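Local coordinates for protein N-alpha-acetyltransferase 30 (PDB 6YGA) that acts as the catalytic subunit of the NatC complex, transferring acetyl from acetyl-CoA to the N-terminal methionine of target proteins such as the L-A virus GAG protein, at residues Ala17-Leu22 against Ile62-Cys67; Asn41-Leu46 against Lys68-Arg73; Gly79-Leu84 against Asp113-Glu118. One frame throughout, in Å; residues are numbered along the deposited sequence.

Contact 1 of 3, residues Ala17-Leu22 against Ile62-Cys67; sequences ASIKKL and IGCIVC
I19 and L22 set helix 17-22 across strand 63-67 almost at a right angle, 94° between their directions and 8.6 Å between their axes at closest approach, with I19 nearest C64 and L22 nearest G63. The two residues, three positions apart, put branched side chains against different points along the strand. L22 meets the strand through its backbone: its CD1 lies over the flat face of the peptide joining I62 to G63, with CD1 of L22 3.5 Å from N of G63. The peptide belongs to the classic beta bulge that I62 and G63 form opposite A50. I19 works through its short branch. Its CG2, anti to the backbone N (CG1 beside that N, chi1 -64°), touches SG of C64 at 3.7 Å and stands more loosely, 4.5 Å, from CG2 of V66. The thiol of C64 lies between its own backbone N and carbonyl carbon, and in that position it faces the helix; CD1 of L22 flanks the same sulfur at 4.5 Å. On another side of the helix K20 makes a salt bridge to E56 of the N-alpha-acetyltransferase 35 chain. No hydrogen bond links the two segments, so this helix-on-sheet packing of the GNAT fold rests on the fit of methyl groups to a sulfur and a peptide face.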
loop_
_atom_site.group_PDB
_atom_site.type_symbol
_atom_site.label_atom_id
_atom_site.label_comp_id
_atom_site.label_asym_id
_atom_site.label_seq_id
_atom_site.Cartn_x
_atom_site.Cartn_y
_atom_site.Cartn_z
ATOM N N ALA A 17 14.547 -30.751 10.419
ATOM C CA ALA A 17 15.297 -29.686 11.077
ATOM C C ALA A 17 16.254 -29.001 10.109
ATOM O O ALA A 17 16.477 -27.789 10.201
ATOM C CB ALA A 17 16.057 -30.244 12.279
ATOM N N SER A 18 16.830 -29.759 9.173
ATOM C CA SER A 18 17.779 -29.173 8.232
ATOM C C SER A 18 17.097 -28.162 7.319
ATOM O O SER A 18 17.698 -27.147 6.946
ATOM C CB SER A 18 18.444 -30.273 7.410
ATOM O OG SER A 18 18.842 -31.365 8.224
ATOM N N ILE A 19 15.845 -28.428 6.942
ATOM C CA ILE A 19 15.089 -27.489 6.116
ATOM C C ILE A 19 14.859 -26.186 6.868
ATOM O O ILE A 19 14.972 -25.094 6.298
ATOM C CB ILE A 19 13.761 -28.129 5.673
ATOM C CG1 ILE A 19 14.023 -29.348 4.784
ATOM C CG2 ILE A 19 12.878 -27.114 4.962
ATOM C CD1 ILE A 19 12.790 -30.176 4.505
ATOM N N LYS A 20 14.537 -26.280 8.160
ATOM C CA LYS A 20 14.321 -25.081 8.962
ATOM C C LYS A 20 15.583 -24.230 9.036
ATOM O O LYS A 20 15.513 -22.999 8.949
ATOM C CB LYS A 20 13.842 -25.468 10.363
ATOM C CG LYS A 20 14.018 -24.372 11.403
ATOM C CD LYS A 20 12.937 -24.422 12.466
ATOM C CE LYS A 20 13.040 -23.220 13.388
ATOM N NZ LYS A 20 11.804 -23.023 14.192
ATOM N N LYS A 21 16.748 -24.866 9.180
ATOM C CA LYS A 21 17.996 -24.111 9.266
ATOM C C LYS A 21 18.282 -23.365 7.968
ATOM O O LYS A 21 18.707 -22.204 7.994
ATOM C CB LYS A 21 19.152 -25.049 9.606
ATOM C CG LYS A 21 20.428 -24.329 10.011
ATOM C CD LYS A 21 20.241 -23.589 11.329
ATOM C CE LYS A 21 21.562 -23.041 11.852
ATOM N NZ LYS A 21 21.445 -22.501 13.238
ATOM N N LEU A 22 18.058 -24.015 6.825
ATOM C CA LEU A 22 18.293 -23.365 5.539
ATOM C C LEU A 22 17.410 -22.135 5.372
ATOM O O LEU A 22 17.896 -21.044 5.051
ATOM C CB LEU A 22 18.039 -24.352 4.401
ATOM C CG LEU A 22 19.136 -25.343 4.019
ATOM C CD1 LEU A 22 18.658 -26.233 2.882
ATOM C CD2 LEU A 22 20.395 -24.599 3.623
ATOM N N ILE A 62 21.013 -28.925 0.893
ATOM C CA ILE A 62 21.648 -27.652 0.558
ATOM C C ILE A 62 20.682 -26.688 -0.114
ATOM O O ILE A 62 21.044 -25.524 -0.352
ATOM C CB ILE A 62 22.896 -27.861 -0.329
ATOM C CG1 ILE A 62 22.594 -28.803 -1.501
ATOM C CG2 ILE A 62 24.038 -28.416 0.498
ATOM C CD1 ILE A 62 22.119 -28.113 -2.768
ATOM N N GLY A 63 19.475 -27.135 -0.430
ATOM C CA GLY A 63 18.444 -26.270 -0.966
ATOM C C GLY A 63 17.100 -26.936 -0.798
ATOM O O GLY A 63 17.002 -28.165 -0.720
ATOM N N CYS A 64 16.056 -26.114 -0.734
ATOM C CA CYS A 64 14.720 -26.661 -0.552
ATOM C C CYS A 64 13.680 -25.671 -1.048
ATOM O O CYS A 64 13.935 -24.468 -1.158
ATOM C CB CYS A 64 14.454 -27.010 0.914
ATOM S SG CYS A 64 14.347 -25.570 1.992
ATOM N N ILE A 65 12.494 -26.200 -1.327
ATOM C CA ILE A 65 11.338 -25.396 -1.698
ATOM C C ILE A 65 10.130 -25.960 -0.963
ATOM O O ILE A 65 9.978 -27.180 -0.842
ATOM C CB ILE A 65 11.137 -25.371 -3.231
ATOM C CG1 ILE A 65 10.007 -24.419 -3.622
ATOM C CG2 ILE A 65 10.897 -26.774 -3.787
ATOM C CD1 ILE A 65 9.899 -24.215 -5.120
ATOM N N VAL A 66 9.293 -25.071 -0.435
ATOM C CA VAL A 66 8.142 -25.448 0.378
ATOM C C VAL A 66 6.900 -24.854 -0.271
ATOM O O VAL A 66 6.838 -23.640 -0.503
ATOM C CB VAL A 66 8.291 -24.966 1.828
ATOM C CG1 VAL A 66 7.140 -25.472 2.665
ATOM C CG2 VAL A 66 9.616 -25.429 2.411
ATOM N N CYS A 67 5.914 -25.702 -0.560
ATOM C CA CYS A 67 4.740 -25.291 -1.315
ATOM C C CYS A 67 3.469 -25.814 -0.661
ATOM O O CYS A 67 3.487 -26.768 0.119
ATOM C CB CYS A 67 4.813 -25.784 -2.767
ATOM S SG CYS A 67 6.315 -25.269 -3.624
#

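Contact 2 of 3, residues Asn41-Leu46 against Lys68-Arg73; sequences NQWPEL and KMDPHR. With EDO (1,2-ethanediol), chain J.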
loop_
_atom_site.group_PDB
_atom_site.type_symbol
_atom_site.label_atom_id
_atom_site.label_comp_id
_atom_site.label_asym_id
_atom_site.label_seq_id
_atom_site.Cartn_x
_atom_site.Cartn_y
_atom_site.Cartn_z
ATOM N N ASN A 41 3.290 -30.935 7.175
ATOM C CA ASN A 41 2.402 -32.005 7.608
ATOM C C ASN A 41 1.165 -32.120 6.727
ATOM O O ASN A 41 0.673 -33.231 6.497
ATOM C CB ASN A 41 2.005 -31.794 9.069
ATOM C CG ASN A 41 3.102 -32.204 10.026
ATOM O OD1 ASN A 41 4.224 -31.696 9.957
ATOM N ND2 ASN A 41 2.789 -33.128 10.924
ATOM N N GLN A 42 0.666 -31.003 6.205
ATOM C CA GLN A 42 -0.542 -31.026 5.391
ATOM C C GLN A 42 -0.255 -31.185 3.902
ATOM O O GLN A 42 -1.068 -31.783 3.185
ATOM C CB GLN A 42 -1.357 -29.758 5.646
ATOM C CG GLN A 42 -1.763 -29.606 7.110
ATOM C CD GLN A 42 -2.654 -28.409 7.362
ATOM O OE1 GLN A 42 -2.319 -27.279 7.000
ATOM N NE2 GLN A 42 -3.797 -28.650 7.992
ATOM N N TRP A 43 0.879 -30.681 3.415
ATOM C CA TRP A 43 1.320 -30.893 2.037
ATOM C C TRP A 43 2.741 -31.446 2.045
ATOM O O TRP A 43 3.680 -30.775 1.595
ATOM C CB TRP A 43 1.259 -29.603 1.222
ATOM C CG TRP A 43 -0.107 -29.008 1.116
ATOM C CD1 TRP A 43 -1.054 -29.286 0.173
ATOM C CD2 TRP A 43 -0.676 -28.019 1.980
ATOM N NE1 TRP A 43 -2.181 -28.535 0.402
ATOM C CE2 TRP A 43 -1.974 -27.749 1.504
ATOM C CE3 TRP A 43 -0.215 -27.339 3.111
ATOM C CZ2 TRP A 43 -2.816 -26.829 2.120
ATOM C CZ3 TRP A 43 -1.053 -26.425 3.721
ATOM C CH2 TRP A 43 -2.339 -26.178 3.223
ATOM N N PRO A 44 2.938 -32.670 2.547
ATOM C CA PRO A 44 4.287 -33.254 2.492
ATOM C C PRO A 44 4.762 -33.500 1.075
ATOM O O PRO A 44 5.969 -33.463 0.815
ATOM C CB PRO A 44 4.134 -34.563 3.277
ATOM C CG PRO A 44 2.704 -34.917 3.115
ATOM C CD PRO A 44 1.956 -33.617 3.103
ATOM N N GLU A 45 3.843 -33.727 0.141
ATOM C CA GLU A 45 4.217 -34.031 -1.231
ATOM C C GLU A 45 4.649 -32.800 -2.018
ATOM O O GLU A 45 5.067 -32.941 -3.171
ATOM C CB GLU A 45 3.049 -34.714 -1.952
ATOM C CG GLU A 45 1.857 -33.803 -2.228
ATOM C CD GLU A 45 0.969 -33.586 -1.013
ATOM O OE1 GLU A 45 1.256 -34.164 0.054
ATOM O OE2 GLU A 45 -0.024 -32.839 -1.132
ATOM N N LEU A 46 4.564 -31.609 -1.424
ATOM C CA LEU A 46 4.853 -30.361 -2.116
ATOM C C LEU A 46 6.101 -29.670 -1.575
ATOM O O LEU A 46 6.287 -28.469 -1.794
ATOM C CB LEU A 46 3.641 -29.431 -2.038
ATOM C CG LEU A 46 2.348 -29.977 -2.648
ATOM C CD1 LEU A 46 1.239 -28.930 -2.598
ATOM C CD2 LEU A 46 2.582 -30.452 -4.075
ATOM N N LYS A 68 2.356 -25.162 -0.997
ATOM C CA LYS A 68 1.023 -25.600 -0.612
ATOM C C LYS A 68 0.095 -25.410 -1.803
ATOM O O LYS A 68 0.439 -24.753 -2.789
ATOM C CB LYS A 68 0.492 -24.821 0.599
ATOM C CG LYS A 68 -0.117 -23.479 0.229
ATOM C CD LYS A 68 -0.594 -22.704 1.444
ATOM C CE LYS A 68 -1.496 -21.545 1.036
ATOM N NZ LYS A 68 -2.782 -22.024 0.450
HETATM N N MSE A 69 -1.093 -25.998 -1.710
HETATM C CA MSE A 69 -2.139 -25.738 -2.692
HETATM C C MSE A 69 -3.515 -25.780 -2.039
HETATM O O MSE A 69 -3.776 -26.588 -1.149
HETATM C CB MSE A 69 -2.068 -26.733 -3.853
HETATM C CG MSE A 69 -2.338 -28.175 -3.479
HETATM SE SE MSE A 69 -1.900 -29.383 -4.943
HETATM C CE MSE A 69 -3.532 -29.233 -5.995
ATOM N N ASP A 70 -4.391 -24.887 -2.484
ATOM C CA ASP A 70 -5.738 -24.778 -1.951
ATOM C C ASP A 70 -6.646 -24.305 -3.073
ATOM O O ASP A 70 -6.172 -23.662 -4.016
ATOM C CB ASP A 70 -5.802 -23.796 -0.770
ATOM C CG ASP A 70 -5.511 -24.461 0.563
ATOM O OD1 ASP A 70 -5.936 -25.619 0.753
ATOM O OD2 ASP A 70 -4.865 -23.824 1.423
ATOM N N PRO A 71 -7.938 -24.615 -3.009
ATOM C CA PRO A 71 -8.871 -24.012 -3.968
ATOM C C PRO A 71 -8.921 -22.502 -3.784
ATOM O O PRO A 71 -8.966 -21.996 -2.661
ATOM C CB PRO A 71 -10.213 -24.672 -3.622
ATOM C CG PRO A 71 -10.055 -25.131 -2.210
ATOM C CD PRO A 71 -8.617 -25.537 -2.084
ATOM N N HIS A 72 -8.881 -21.781 -4.899
ATOM C CA HIS A 72 -9.049 -20.335 -4.900
ATOM C C HIS A 72 -10.375 -20.012 -5.569
ATOM O O HIS A 72 -10.722 -20.613 -6.592
ATOM C CB HIS A 72 -7.901 -19.625 -5.622
ATOM C CG HIS A 72 -7.856 -18.145 -5.380
ATOM N ND1 HIS A 72 -8.099 -17.217 -6.370
ATOM C CD2 HIS A 72 -7.598 -17.435 -4.256
ATOM C CE1 HIS A 72 -7.990 -16.000 -5.868
ATOM N NE2 HIS A 72 -7.689 -16.104 -4.586
ATOM N N ARG A 73 -11.099 -19.055 -4.993
ATOM C CA ARG A 73 -12.528 -18.860 -5.268
ATOM C C ARG A 73 -13.175 -20.200 -4.929
ATOM O O ARG A 73 -12.985 -20.697 -3.807
ATOM C CB ARG A 73 -12.768 -18.354 -6.688
ATOM C CG ARG A 73 -11.990 -17.105 -7.050
ATOM C CD ARG A 73 -11.991 -16.112 -5.904
ATOM N NE ARG A 73 -11.957 -14.729 -6.368
ATOM C CZ ARG A 73 -11.640 -13.697 -5.595
ATOM N NH1 ARG A 73 -11.315 -13.897 -4.325
ATOM N NH2 ARG A 73 -11.636 -12.466 -6.091
HETATM C C1 EDO J . -5.944 -29.301 -3.111
HETATM O O1 EDO J . -6.203 -28.611 -1.884
HETATM C C2 EDO J . -6.890 -30.487 -3.261
HETATM O O2 EDO J . -8.248 -30.033 -3.326
#
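W43 lays its indole on the backbone and side chains of K68 and M69, and the main element is a CH-pi contact. CB of K68 stands 3.6 Å from the centroid of the six-membered ring, only 12° off the ring normal, while the backbone N of M69 lies above the same face. CB of Q42 sits over the opposite face, and the indole is thus sandwiched between its own loop and the strand. The apolar share is completed by L46, whose CD1 meets CG of selenomethionine M69 at 3.8 Å, the two side chains crossing at about a right angle. CG of M69 also lies 4.0 Å from CD1 of W43.

Charge gathers at the rim of the indole. OD1 of D70 approaches CZ2 of W43 at 3.6 Å, in the plane of the ring, with the carboxylate turned 75° from it. The other oxygen is engaged along the strand: NZ of K68 forms a salt bridge with OD2 of D70 at 2.9 Å, with the lysine chain bent at its last torsion (chi4 67°). Among backbone groups, N of L46 bonds to O of W43 at 3.3 Å, closing the turn that carries both residues, and an ethanediol, probably from the crystallisation liquor, donates through O1 to O of M69 at 3.2 Å.

The loop sits between helix 33-40, whose Y38 meets W43 edge-to-face, and helix 95-109, where L46 rests on K106 and M107; K68 and D70 pair by backbone with Y80 and R78 of strand 76-86.

Contact 3 of 3, residues Gly79-Leu84 against Asp113-Glu118; sequences GYIGML and DEIMLE. With EDO (1,2-ethanediol), chain K.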
loop_
_atom_site.group_PDB
_atom_site.type_symbol
_atom_site.label_atom_id
_atom_site.label_comp_id
_atom_site.label_asym_id
_atom_site.label_seq_id
_atom_site.Cartn_x
_atom_site.Cartn_y
_atom_site.Cartn_z
ATOM N N GLY A 79 -1.778 -23.322 -6.676
ATOM C CA GLY A 79 -0.533 -23.668 -6.030
ATOM C C GLY A 79 0.170 -22.432 -5.503
ATOM O O GLY A 79 0.024 -21.330 -6.032
ATOM N N TYR A 80 0.942 -22.622 -4.435
ATOM C CA TYR A 80 1.593 -21.510 -3.755
ATOM C C TYR A 80 3.001 -21.910 -3.346
ATOM O O TYR A 80 3.195 -22.970 -2.745
ATOM C CB TYR A 80 0.785 -21.071 -2.527
ATOM C CG TYR A 80 1.422 -19.953 -1.737
ATOM C CD1 TYR A 80 1.450 -18.658 -2.235
ATOM C CD2 TYR A 80 1.988 -20.192 -0.491
ATOM C CE1 TYR A 80 2.031 -17.633 -1.518
ATOM C CE2 TYR A 80 2.569 -19.172 0.235
ATOM C CZ TYR A 80 2.589 -17.896 -0.284
ATOM O OH TYR A 80 3.169 -16.878 0.436
ATOM N N ILE A 81 3.975 -21.067 -3.674
ATOM C CA ILE A 81 5.370 -21.283 -3.307
ATOM C C ILE A 81 5.648 -20.447 -2.064
ATOM O O ILE A 81 5.739 -19.216 -2.141
ATOM C CB ILE A 81 6.320 -20.920 -4.456
ATOM C CG1 ILE A 81 6.045 -21.812 -5.672
ATOM C CG2 ILE A 81 7.773 -21.037 -4.017
ATOM C CD1 ILE A 81 6.933 -21.519 -6.867
ATOM N N GLY A 82 5.771 -21.109 -0.917
ATOM C CA GLY A 82 5.956 -20.409 0.338
ATOM C C GLY A 82 7.394 -20.022 0.618
ATOM O O GLY A 82 7.677 -18.869 0.963
HETATM N N MSE A 83 8.310 -20.975 0.476
HETATM C CA MSE A 83 9.722 -20.724 0.752
HETATM C C MSE A 83 10.665 -21.343 -0.280
HETATM O O MSE A 83 10.407 -22.419 -0.820
HETATM C CB MSE A 83 10.093 -21.242 2.144
HETATM C CG MSE A 83 9.427 -20.494 3.284
HETATM SE SE MSE A 83 7.779 -21.331 3.911
HETATM C CE MSE A 83 8.562 -22.765 4.982
ATOM N N LEU A 84 11.768 -20.643 -0.538
ATOM C CA LEU A 84 12.812 -21.114 -1.440
ATOM C C LEU A 84 14.151 -20.659 -0.884
ATOM O O LEU A 84 14.401 -19.455 -0.777
ATOM C CB LEU A 84 12.612 -20.579 -2.861
ATOM C CG LEU A 84 13.620 -21.059 -3.909
ATOM C CD1 LEU A 84 13.541 -22.573 -4.082
ATOM C CD2 LEU A 84 13.391 -20.349 -5.233
ATOM N N ASP A 113 -4.390 -25.127 -11.205
ATOM C CA ASP A 113 -4.704 -24.258 -12.328
ATOM C C ASP A 113 -3.742 -23.089 -12.448
ATOM O O ASP A 113 -3.645 -22.493 -13.526
ATOM C CB ASP A 113 -6.135 -23.731 -12.200
ATOM C CG ASP A 113 -7.170 -24.837 -12.258
ATOM O OD1 ASP A 113 -7.189 -25.580 -13.260
ATOM O OD2 ASP A 113 -7.960 -24.970 -11.300
ATOM N N GLU A 114 -3.026 -22.759 -11.376
ATOM C CA GLU A 114 -2.126 -21.616 -11.373
ATOM C C GLU A 114 -1.175 -21.744 -10.194
ATOM O O GLU A 114 -1.458 -22.437 -9.213
ATOM C CB GLU A 114 -2.902 -20.297 -11.300
ATOM C CG GLU A 114 -3.711 -20.144 -10.025
ATOM C CD GLU A 114 -4.863 -19.172 -10.174
ATOM O OE1 GLU A 114 -5.323 -18.966 -11.316
ATOM O OE2 GLU A 114 -5.310 -18.616 -9.148
ATOM N N ILE A 115 -0.037 -21.066 -10.307
ATOM C CA ILE A 115 0.965 -21.005 -9.252
ATOM C C ILE A 115 1.122 -19.548 -8.843
ATOM O O ILE A 115 1.252 -18.670 -9.703
ATOM C CB ILE A 115 2.311 -21.589 -9.716
ATOM C CG1 ILE A 115 2.095 -22.951 -10.373
ATOM C CG2 ILE A 115 3.266 -21.726 -8.541
ATOM C CD1 ILE A 115 1.580 -24.005 -9.420
HETATM N N MSE A 116 1.112 -19.294 -7.539
HETATM C CA MSE A 116 1.230 -17.928 -7.040
HETATM C C MSE A 116 2.356 -17.799 -6.018
HETATM O O MSE A 116 2.570 -18.693 -5.200
HETATM C CB MSE A 116 -0.097 -17.472 -6.426
HETATM C CG MSE A 116 -0.177 -15.985 -6.107
HETATM SE SE MSE A 116 0.546 -15.513 -4.357
HETATM C CE MSE A 116 -0.995 -15.983 -3.261
ATOM N N LEU A 117 3.075 -16.679 -6.076
ATOM C CA LEU A 117 4.114 -16.377 -5.105
ATOM C C LEU A 117 4.209 -14.868 -4.946
ATOM O O LEU A 117 3.734 -14.102 -5.789
ATOM C CB LEU A 117 5.471 -16.965 -5.520
ATOM C CG LEU A 117 6.149 -16.354 -6.753
ATOM C CD1 LEU A 117 7.206 -15.330 -6.359
ATOM C CD2 LEU A 117 6.753 -17.432 -7.644
ATOM N N GLU A 118 4.823 -14.449 -3.846
ATOM C CA GLU A 118 5.155 -13.054 -3.608
ATOM C C GLU A 118 6.666 -12.917 -3.537
ATOM O O GLU A 118 7.357 -13.818 -3.047
ATOM C CB GLU A 118 4.521 -12.532 -2.313
ATOM C CG GLU A 118 3.010 -12.665 -2.259
ATOM C CD GLU A 118 2.551 -13.796 -1.363
ATOM O OE1 GLU A 118 3.416 -14.502 -0.801
ATOM O OE2 GLU A 118 1.324 -13.974 -1.216
HETATM C C1 EDO K . 9.186 -16.665 -3.570
HETATM O O1 EDO K . 10.596 -16.489 -3.764
HETATM C C2 EDO K . 8.959 -17.737 -2.513
HETATM O O2 EDO K . 9.545 -17.302 -1.283
HETATM O O HOH W 1 5.712 -16.357 -1.586
#
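Y80 and E118 meet because of their torsions: CG of Y80 stands anti to the backbone N (chi1 178°), carrying the ring toward strand 114-118, and E118 bends at chi2 (105°) to bring its carboxylate back to the phenol. OH of Y80 donates to OE1 of E118 at 2.7 Å, using the syn lone pair of that oxygen. Selenomethionine M116 folds twice along its chain, and SE comes to the ring edge, 5.0 Å from the Y80 centroid, in a Met-aromatic contact.

Beneath these groups the strands run parallel, 28° apart. N of G79 bonds to O of E114 at 2.7 Å, N of M116 to O of G79 at 2.8 Å, and N of I81 to O of M116 at 3.2 Å. There the direct backbone ladder stops. One residue further on, a water lies 2.9 Å from O of I81 and accepts from N of E118 at 3.1 Å; OE1 of E118 is also within its reach, and its protons cannot serve every acceptor around it. On the other face I81 crosses I115, its CG1 and CD1 touching CG2, and lies alongside L117, toward helix 95-109 and Y130 of helix 124-131. I115 CD1 packs on CA of G79.

This parting is consistent with the V-shaped splay between these two strands in GNAT enzymes, next to the bulge at G82 and M83; in relatives acetyl-CoA enters such a gap. Here an ethanediol, probably from the crystallisation liquor, lies near the carbonyls of I81, G82 and E118. Direct bonding thus gives way to water and side-chain bonding, consistent with a sheet that parts to admit a cofactor.

Overall arrangement
The three contacts illustrate how chemistry follows position in a single mixed sheet. Contacts 1 and 3 are buried and contact 2 lies at the surface, yet contacts 1 and 2 share strand 61-72, and contact 3 uses its antiparallel neighbour, strand 76-86. Backbone pairing carries the link: V66 of contact 1 pairs with G82 and M83 of contact 3, and K68 of contact 2 with Y80. Contact 1 joins a helix to a sheet face by packing without hydrogen bonds. Contact 2 sets an aromatic loop residue against the strand, with charges at its margin. Contact 3 is strand against strand, where backbone hydrogen bonds, a bridging water and apolar side chains act together.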